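Local structure of alcohol dehydrogenase (Thermus thermophilus, 2EIH) at residues E97-L100 with L106-R109; Y110-E115 with S289-K294; D237-H242 with E249-A254. The protein probably acts as an NAD(P)-linked oxidoreductase of the medium-chain, zinc-binding alcohol dehydrogenase family, with a zinc ion held by four cysteines. All coordinates share one frame; numbering follows the deposited sequence.

Contact 1: residues E97-L100 with L106-R109. With ZN (zinc ion), chain C.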
loop_
_atom_site.group_PDB
_atom_site.type_symbol
_atom_site.label_atom_id
_atom_site.label_comp_id
_atom_site.label_asym_id
_atom_site.label_seq_id
_atom_site.Cartn_x
_atom_site.Cartn_y
_atom_site.Cartn_z
ATOM N N GLU A 97 5.551 -17.842 10.738
ATOM C CA GLU A 97 5.704 -16.645 9.918
ATOM C C GLU A 97 4.439 -15.774 9.980
ATOM O O GLU A 97 4.514 -14.583 10.275
ATOM C CB GLU A 97 6.009 -17.044 8.465
ATOM C CG GLU A 97 6.546 -15.919 7.579
ATOM C CD GLU A 97 6.819 -16.376 6.149
ATOM O OE1 GLU A 97 7.302 -17.514 5.968
ATOM O OE2 GLU A 97 6.565 -15.592 5.211
ATOM N N ARG A 98 3.282 -16.371 9.709
ATOM C CA ARG A 98 2.020 -15.637 9.740
ATOM C C ARG A 98 1.807 -14.890 11.061
ATOM O O ARG A 98 1.403 -13.722 11.066
ATOM C CB ARG A 98 0.849 -16.586 9.481
ATOM C CG ARG A 98 0.709 -17.012 8.033
ATOM C CD ARG A 98 0.542 -15.797 7.132
ATOM N NE ARG A 98 -0.058 -16.149 5.846
ATOM C CZ ARG A 98 -0.393 -15.264 4.910
ATOM N NH1 ARG A 98 -0.943 -15.674 3.775
ATOM N NH2 ARG A 98 -0.181 -13.968 5.106
ATOM N N CYS A 99 2.095 -15.555 12.177
ATOM C CA CYS A 99 1.941 -14.938 13.493
ATOM C C CYS A 99 2.924 -13.807 13.748
ATOM O O CYS A 99 2.537 -12.751 14.250
ATOM C CB CYS A 99 2.083 -15.981 14.604
ATOM S SG CYS A 99 0.600 -16.935 14.884
ATOM N N LEU A 100 4.197 -14.018 13.419
ATOM C CA LEU A 100 5.185 -12.963 13.641
ATOM C C LEU A 100 4.931 -11.741 12.760
ATOM O O LEU A 100 5.459 -10.665 13.029
ATOM C CB LEU A 100 6.612 -13.478 13.410
ATOM C CG LEU A 100 7.316 -14.216 14.563
ATOM C CD1 LEU A 100 6.771 -13.740 15.912
ATOM C CD2 LEU A 100 7.124 -15.703 14.425
ATOM N N LEU A 106 -4.400 -15.933 10.223
ATOM C CA LEU A 106 -4.036 -16.696 9.036
ATOM C C LEU A 106 -3.045 -17.791 9.414
ATOM O O LEU A 106 -2.474 -18.460 8.555
ATOM C CB LEU A 106 -3.444 -15.788 7.950
ATOM C CG LEU A 106 -4.423 -15.188 6.928
ATOM C CD1 LEU A 106 -5.089 -16.305 6.122
ATOM C CD2 LEU A 106 -5.483 -14.366 7.653
ATOM N N CYS A 107 -2.843 -17.970 10.716
ATOM C CA CYS A 107 -1.945 -19.002 11.220
ATOM C C CYS A 107 -2.491 -20.377 10.842
ATOM O O CYS A 107 -3.702 -20.602 10.850
ATOM C CB CYS A 107 -1.830 -18.905 12.744
ATOM S SG CYS A 107 -1.102 -20.369 13.537
ATOM N N PRO A 108 -1.603 -21.315 10.495
ATOM C CA PRO A 108 -2.088 -22.648 10.130
ATOM C C PRO A 108 -2.771 -23.349 11.314
ATOM O O PRO A 108 -3.625 -24.217 11.115
ATOM C CB PRO A 108 -0.821 -23.357 9.652
ATOM C CG PRO A 108 0.272 -22.669 10.426
ATOM C CD PRO A 108 -0.139 -21.223 10.359
ATOM N N ARG A 109 -2.408 -22.946 12.534
ATOM C CA ARG A 109 -2.970 -23.514 13.769
ATOM C C ARG A 109 -3.981 -22.568 14.429
ATOM O O ARG A 109 -4.361 -22.756 15.586
ATOM C CB ARG A 109 -1.849 -23.820 14.773
ATOM C CG ARG A 109 -0.905 -24.951 14.364
ATOM C CD ARG A 109 -1.600 -26.311 14.461
ATOM N NE ARG A 109 -0.811 -27.416 13.907
ATOM C CZ ARG A 109 -0.634 -27.645 12.605
ATOM N NH1 ARG A 109 0.104 -28.674 12.202
ATOM N NH2 ARG A 109 -1.199 -26.850 11.701
HETATM ZN ZN ZN C . 1.156 -19.197 14.186
#
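The Arg-98 guanidinium presents one face to Leu-106, whose CB sits 4.0 Å above the plane and displaced toward the rim, over the NE end; its NH2 makes a salt bridge with Glu-103 in the intervening loop. This is the structural-zinc lobe typical of medium-chain alcohol dehydrogenases, a short helix and a returning loop folded round one metal. Arg-98 approaches obliquely across Leu-106: its CG lies 3.5 Å from the backbone Leu-106 O, and a bend at chi2 (-58°) carries the rest of the chain past that carbonyl to the leucine CB. With an alanine here, Leu-106 CB would probably be uncovered and Glu-103 left without its charged mate, so that the loop between the segments could move more easily. Beside this pair lies the metal. Cys-99 SG binds the zinc at 2.4 Å and Cys-107 SG at a longer 2.6 Å, while Cys-93 and Cys-96 complete the four-sulfur site. Cys-107 SG stands anti to its backbone N (chi1 165°), which turns SG to the ion; Cys-107 CB lies 3.8 Å from Cys-99 SG. The helix and the loop are thus tied through the metal and the arginine. Outward, Glu-97 forms a salt bridge with Arg-302 of the second subunit. Cys-107 SG, beyond its metal bond, also accepts a weak, bent hydrogen bond (148°) from Arg-109 N at 3.1 Å, which may temper the negative charge on the sulfur.

Contact 2: residues Y110-E115 with S289-K294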
loop_
_atom_site.group_PDB
_atom_site.type_symbol
_atom_site.label_atom_id
_atom_site.label_comp_id
_atom_site.label_asym_id
_atom_site.label_seq_id
_atom_site.Cartn_x
_atom_site.Cartn_y
_atom_site.Cartn_z
ATOM N N TYR A 110 -4.406 -21.553 13.683
ATOM C CA TYR A 110 -5.350 -20.567 14.175
ATOM C C TYR A 110 -6.616 -21.192 14.715
ATOM O O TYR A 110 -7.184 -22.097 14.106
ATOM C CB TYR A 110 -5.716 -19.589 13.067
ATOM C CG TYR A 110 -6.564 -18.434 13.538
ATOM C CD1 TYR A 110 -7.795 -18.167 12.944
ATOM C CD2 TYR A 110 -6.118 -17.588 14.549
ATOM C CE1 TYR A 110 -8.565 -17.083 13.338
ATOM C CE2 TYR A 110 -6.868 -16.498 14.957
ATOM C CZ TYR A 110 -8.096 -16.243 14.344
ATOM O OH TYR A 110 -8.833 -15.135 14.711
ATOM N N GLN A 111 -7.062 -20.691 15.860
ATOM C CA GLN A 111 -8.269 -21.196 16.485
ATOM C C GLN A 111 -9.026 -20.118 17.234
ATOM O O GLN A 111 -8.447 -19.299 17.957
ATOM C CB GLN A 111 -7.922 -22.306 17.453
ATOM C CG GLN A 111 -7.990 -23.663 16.846
ATOM C CD GLN A 111 -7.660 -24.730 17.858
ATOM O OE1 GLN A 111 -8.060 -24.633 19.026
ATOM N NE2 GLN A 111 -6.937 -25.763 17.423
ATOM N N ILE A 112 -10.336 -20.124 17.060
ATOM C CA ILE A 112 -11.164 -19.154 17.742
ATOM C C ILE A 112 -11.634 -19.795 19.040
ATOM O O ILE A 112 -12.095 -20.936 19.039
ATOM C CB ILE A 112 -12.382 -18.770 16.890
ATOM C CG1 ILE A 112 -11.930 -18.459 15.455
ATOM C CG2 ILE A 112 -13.069 -17.563 17.494
ATOM C CD1 ILE A 112 -13.057 -18.092 14.516
ATOM N N LEU A 113 -11.486 -19.074 20.149
ATOM C CA LEU A 113 -11.914 -19.581 21.449
ATOM C C LEU A 113 -13.327 -20.156 21.326
ATOM O O LEU A 113 -14.197 -19.560 20.688
ATOM C CB LEU A 113 -11.899 -18.450 22.486
ATOM C CG LEU A 113 -12.345 -18.784 23.912
ATOM C CD1 LEU A 113 -11.485 -19.897 24.459
ATOM C CD2 LEU A 113 -12.247 -17.557 24.795
ATOM N N GLY A 114 -13.542 -21.327 21.918
ATOM C CA GLY A 114 -14.854 -21.959 21.868
ATOM C C GLY A 114 -15.109 -22.817 20.636
ATOM O O GLY A 114 -16.088 -23.563 20.567
ATOM N N GLU A 115 -14.224 -22.712 19.657
ATOM C CA GLU A 115 -14.370 -23.486 18.437
ATOM C C GLU A 115 -13.775 -24.884 18.598
ATOM O O GLU A 115 -14.300 -25.859 18.060
ATOM C CB GLU A 115 -13.685 -22.767 17.279
ATOM C CG GLU A 115 -13.885 -23.434 15.938
ATOM C CD GLU A 115 -13.024 -22.821 14.863
ATOM O OE1 GLU A 115 -13.137 -23.259 13.699
ATOM O OE2 GLU A 115 -12.226 -21.910 15.178
ATOM N N SER A 289 -13.326 -12.519 4.101
ATOM C CA SER A 289 -12.684 -12.085 5.321
ATOM C C SER A 289 -13.215 -12.781 6.563
ATOM O O SER A 289 -14.417 -12.805 6.814
ATOM C CB SER A 289 -12.834 -10.572 5.483
ATOM O OG SER A 289 -12.420 -10.141 6.785
ATOM N N THR A 290 -12.310 -13.355 7.338
ATOM C CA THR A 290 -12.697 -14.027 8.565
ATOM C C THR A 290 -11.870 -13.430 9.677
ATOM O O THR A 290 -10.646 -13.413 9.604
ATOM C CB THR A 290 -12.452 -15.551 8.485
ATOM O OG1 THR A 290 -13.301 -16.130 7.480
ATOM C CG2 THR A 290 -12.768 -16.210 9.823
ATOM N N MET A 291 -12.546 -12.917 10.696
ATOM C CA MET A 291 -11.865 -12.308 11.837
ATOM C C MET A 291 -10.897 -11.182 11.425
ATOM O O MET A 291 -11.119 -10.490 10.430
ATOM C CB MET A 291 -11.116 -13.390 12.626
ATOM C CG MET A 291 -12.016 -14.280 13.502
ATOM S SD MET A 291 -12.723 -13.461 14.971
ATOM C CE MET A 291 -11.417 -13.660 16.196
ATOM N N ALA A 292 -9.838 -10.995 12.204
ATOM C CA ALA A 292 -8.854 -9.960 11.930
ATOM C C ALA A 292 -7.652 -10.201 12.823
ATOM O O ALA A 292 -7.640 -11.136 13.624
ATOM C CB ALA A 292 -9.438 -8.583 12.213
ATOM N N SER A 293 -6.639 -9.357 12.679
ATOM C CA SER A 293 -5.433 -9.468 13.486
ATOM C C SER A 293 -5.731 -9.031 14.920
ATOM O O SER A 293 -6.451 -8.055 15.138
ATOM C CB SER A 293 -4.333 -8.585 12.896
ATOM O OG SER A 293 -3.217 -8.551 13.756
ATOM N N LYS A 294 -5.184 -9.752 15.893
ATOM C CA LYS A 294 -5.399 -9.411 17.294
ATOM C C LYS A 294 -5.053 -7.967 17.623
ATOM O O LYS A 294 -5.657 -7.361 18.500
ATOM C CB LYS A 294 -4.573 -10.324 18.197
ATOM C CG LYS A 294 -5.136 -11.698 18.393
ATOM C CD LYS A 294 -4.458 -12.375 19.578
ATOM C CE LYS A 294 -3.177 -13.085 19.169
ATOM N NZ LYS A 294 -3.473 -14.257 18.294
HETATM O O HOH W 1 -7.109 -12.808 15.647
#
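Tyr-110 reaches across to Met-291 with its phenolic end: the OH lies 3.3 Å from Met-291 CE and 3.5 Å from Met-291 CG, and that CG sits at the edge of the ring, near its plane. The ring is carried there by a chi1 of -173°, with CG opposite the backbone N. The methionine is bent at both chi2 and chi3, folding its methyl back beside the hydroxyl. The same OH donates a hydrogen bond to a water 3.0 Å away, which in turn donates to Ala-292 O at 2.7 Å; one water thus ties the phenol to the loop backbone. Next, Ile-112 extends its CD1 to 4.1 Å from Met-291 CG; isoleucine and tyrosine hydroxyl meet that methylene roughly at right angles. Pro-89 and Leu-149 also pack on Met-291. From Ile-112 the chain turns through Leu-113 and Gly-114 in a type II beta turn, closed by Glu-115 N to Ile-112 O. The Glu-115 carboxylate folds back on the turn, where OE2 takes Ile-112 N at 3.2 Å, a nearly straight bond (163°). Segment 289-294 follows the last strand, 285-288, of the parallel sheet, and its Lys-294 makes a salt bridge with Asp-104. The contact joins the catalytic domain beside its zinc lobe to the loop leaving the Rossmann sheet, an interdomain junction of the medium-chain dehydrogenase fold.

Contact 3: residues D237-H242 with E249-A254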
loop_
_atom_site.group_PDB
_atom_site.type_symbol
_atom_site.label_atom_id
_atom_site.label_comp_id
_atom_site.label_asym_id
_atom_site.label_seq_id
_atom_site.Cartn_x
_atom_site.Cartn_y
_atom_site.Cartn_z
ATOM N N ASP A 237 -19.339 2.210 -3.827
ATOM C CA ASP A 237 -17.921 1.972 -4.064
ATOM C C ASP A 237 -17.425 0.764 -3.288
ATOM O O ASP A 237 -16.692 -0.064 -3.824
ATOM C CB ASP A 237 -17.109 3.189 -3.641
ATOM C CG ASP A 237 -17.466 4.414 -4.417
ATOM O OD1 ASP A 237 -17.143 4.471 -5.621
ATOM O OD2 ASP A 237 -18.083 5.326 -3.831
ATOM N N LYS A 238 -17.823 0.688 -2.020
ATOM C CA LYS A 238 -17.436 -0.404 -1.132
ATOM C C LYS A 238 -18.670 -1.071 -0.558
ATOM O O LYS A 238 -19.624 -0.389 -0.196
ATOM C CB LYS A 238 -16.574 0.109 0.027
ATOM C CG LYS A 238 -15.090 0.220 -0.277
ATOM C CD LYS A 238 -14.811 1.151 -1.433
ATOM C CE LYS A 238 -13.324 1.206 -1.751
ATOM N NZ LYS A 238 -12.553 2.134 -0.885
ATOM N N VAL A 239 -18.646 -2.397 -0.460
ATOM C CA VAL A 239 -19.786 -3.135 0.077
ATOM C C VAL A 239 -19.425 -4.152 1.161
ATOM O O VAL A 239 -18.524 -4.964 0.991
ATOM C CB VAL A 239 -20.529 -3.880 -1.040
ATOM C CG1 VAL A 239 -21.723 -4.626 -0.462
ATOM C CG2 VAL A 239 -20.972 -2.892 -2.104
ATOM N N VAL A 240 -20.138 -4.094 2.281
ATOM C CA VAL A 240 -19.918 -5.035 3.372
ATOM C C VAL A 240 -21.094 -5.997 3.393
ATOM O O VAL A 240 -22.219 -5.598 3.671
ATOM C CB VAL A 240 -19.852 -4.333 4.726
ATOM C CG1 VAL A 240 -19.594 -5.355 5.815
ATOM C CG2 VAL A 240 -18.777 -3.267 4.710
ATOM N N ASP A 241 -20.827 -7.262 3.101
ATOM C CA ASP A 241 -21.871 -8.270 3.065
ATOM C C ASP A 241 -21.549 -9.461 3.970
ATOM O O ASP A 241 -20.433 -9.974 3.948
ATOM C CB ASP A 241 -22.048 -8.756 1.628
ATOM C CG ASP A 241 -23.297 -9.578 1.450
ATOM O OD1 ASP A 241 -23.509 -10.130 0.355
ATOM O OD2 ASP A 241 -24.074 -9.669 2.413
ATOM N N HIS A 242 -22.511 -9.908 4.768
ATOM C CA HIS A 242 -22.263 -11.053 5.645
ATOM C C HIS A 242 -23.307 -12.127 5.405
ATOM O O HIS A 242 -23.389 -13.103 6.145
ATOM C CB HIS A 242 -22.311 -10.645 7.119
ATOM C CG HIS A 242 -23.679 -10.266 7.589
ATOM N ND1 HIS A 242 -24.252 -9.045 7.305
ATOM C CD2 HIS A 242 -24.609 -10.963 8.284
ATOM C CE1 HIS A 242 -25.474 -9.005 7.804
ATOM N NE2 HIS A 242 -25.714 -10.159 8.403
ATOM N N GLU A 249 -26.665 -11.273 -6.017
ATOM C CA GLU A 249 -26.895 -10.814 -7.370
ATOM C C GLU A 249 -27.307 -9.348 -7.314
ATOM O O GLU A 249 -26.947 -8.551 -8.185
ATOM C CB GLU A 249 -27.996 -11.639 -8.015
ATOM C CG GLU A 249 -28.214 -11.332 -9.476
ATOM C CD GLU A 249 -29.437 -12.030 -10.018
ATOM O OE1 GLU A 249 -30.556 -11.673 -9.583
ATOM O OE2 GLU A 249 -29.275 -12.935 -10.868
ATOM N N GLY A 250 -28.067 -9.001 -6.279
ATOM C CA GLY A 250 -28.521 -7.634 -6.108
ATOM C C GLY A 250 -27.378 -6.731 -5.695
ATOM O O GLY A 250 -27.312 -5.567 -6.097
ATOM N N VAL A 251 -26.474 -7.272 -4.883
ATOM C CA VAL A 251 -25.315 -6.524 -4.416
ATOM C C VAL A 251 -24.436 -6.193 -5.610
ATOM O O VAL A 251 -24.076 -5.037 -5.827
ATOM C CB VAL A 251 -24.490 -7.346 -3.419
ATOM C CG1 VAL A 251 -23.254 -6.568 -3.007
ATOM C CG2 VAL A 251 -25.334 -7.685 -2.206
ATOM N N ILE A 252 -24.098 -7.221 -6.384
ATOM C CA ILE A 252 -23.265 -7.045 -7.565
ATOM C C ILE A 252 -23.853 -5.990 -8.489
ATOM O O ILE A 252 -23.129 -5.233 -9.137
ATOM C CB ILE A 252 -23.132 -8.352 -8.338
ATOM C CG1 ILE A 252 -22.330 -9.349 -7.510
ATOM C CG2 ILE A 252 -22.460 -8.095 -9.681
ATOM C CD1 ILE A 252 -22.079 -10.660 -8.221
ATOM N N LYS A 253 -25.178 -5.943 -8.523
ATOM C CA LYS A 253 -25.892 -4.994 -9.354
ATOM C C LYS A 253 -25.764 -3.588 -8.757
ATOM O O LYS A 253 -25.661 -2.586 -9.478
ATOM C CB LYS A 253 -27.369 -5.398 -9.434
ATOM C CG LYS A 253 -28.035 -5.166 -10.793
ATOM C CD LYS A 253 -27.688 -6.266 -11.801
ATOM C CE LYS A 253 -28.395 -7.581 -11.474
ATOM N NZ LYS A 253 -29.884 -7.444 -11.516
ATOM N N ALA A 254 -25.754 -3.524 -7.430
ATOM C CA ALA A 254 -25.662 -2.255 -6.715
ATOM C C ALA A 254 -24.240 -1.731 -6.583
ATOM O O ALA A 254 -24.022 -0.591 -6.173
ATOM C CB ALA A 254 -26.279 -2.404 -5.332
#
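Val-239 CG1 and Val-251 CG1 meet methyl to methyl at 3.5 Å, the apolar part of the contact, the strand residue and the helix residue both pointing toward the other segment. In each valine CG1 lies opposite the backbone N (chi1 -179° in Val-239), which sends that branch into the interface. Leu-171 and Ile-261, on the two neighbouring strands, also pack on Val-239, and Met-173 adds to the cover of Val-251. The contact of mixed character lies two residues along the strand, where the carboxylate oxygen Asp-241 OD1 rests 4.0 Å from Val-251 CG2, a van der Waals approach to the valine's other methyl. The polar work of that carboxylate is done by OD2, which hydrogen-bonds Thr-243 just after the strand. Backbone bonds keep the helix in shape: Ala-254 N donates to Gly-250 O at 2.9 Å, and Val-251 O receives the hydroxyl of Thr-255 near the helix's C-terminal end. Strand 236-241, helix 248-254 and the adjacent parallel strand 259-263 form a beta-alpha-beta crossover, the building unit of the Rossmann domain that in this family binds the nicotinamide coenzyme.

How the contacts relate
Contacts 1 and 2 follow one another along the chain, their centres 11 Å apart: the loop that delivers Cys-107 to the zinc runs straight on into 110-115. Tyr-110 remains close to the metal site, its side chain about 7 Å from the zinc. The two also meet between subunits, since Leu-100 of contact 1 packs on Ser-293 and Lys-294 of another copy. Contact 3 lies within the long loop closed by contact 2, in the Rossmann domain. Its centre is 30 Å from that of contact 1 and 24 Å from that of contact 2, although the nearest atoms of contacts 2 and 3 come within about 7 Å without touching.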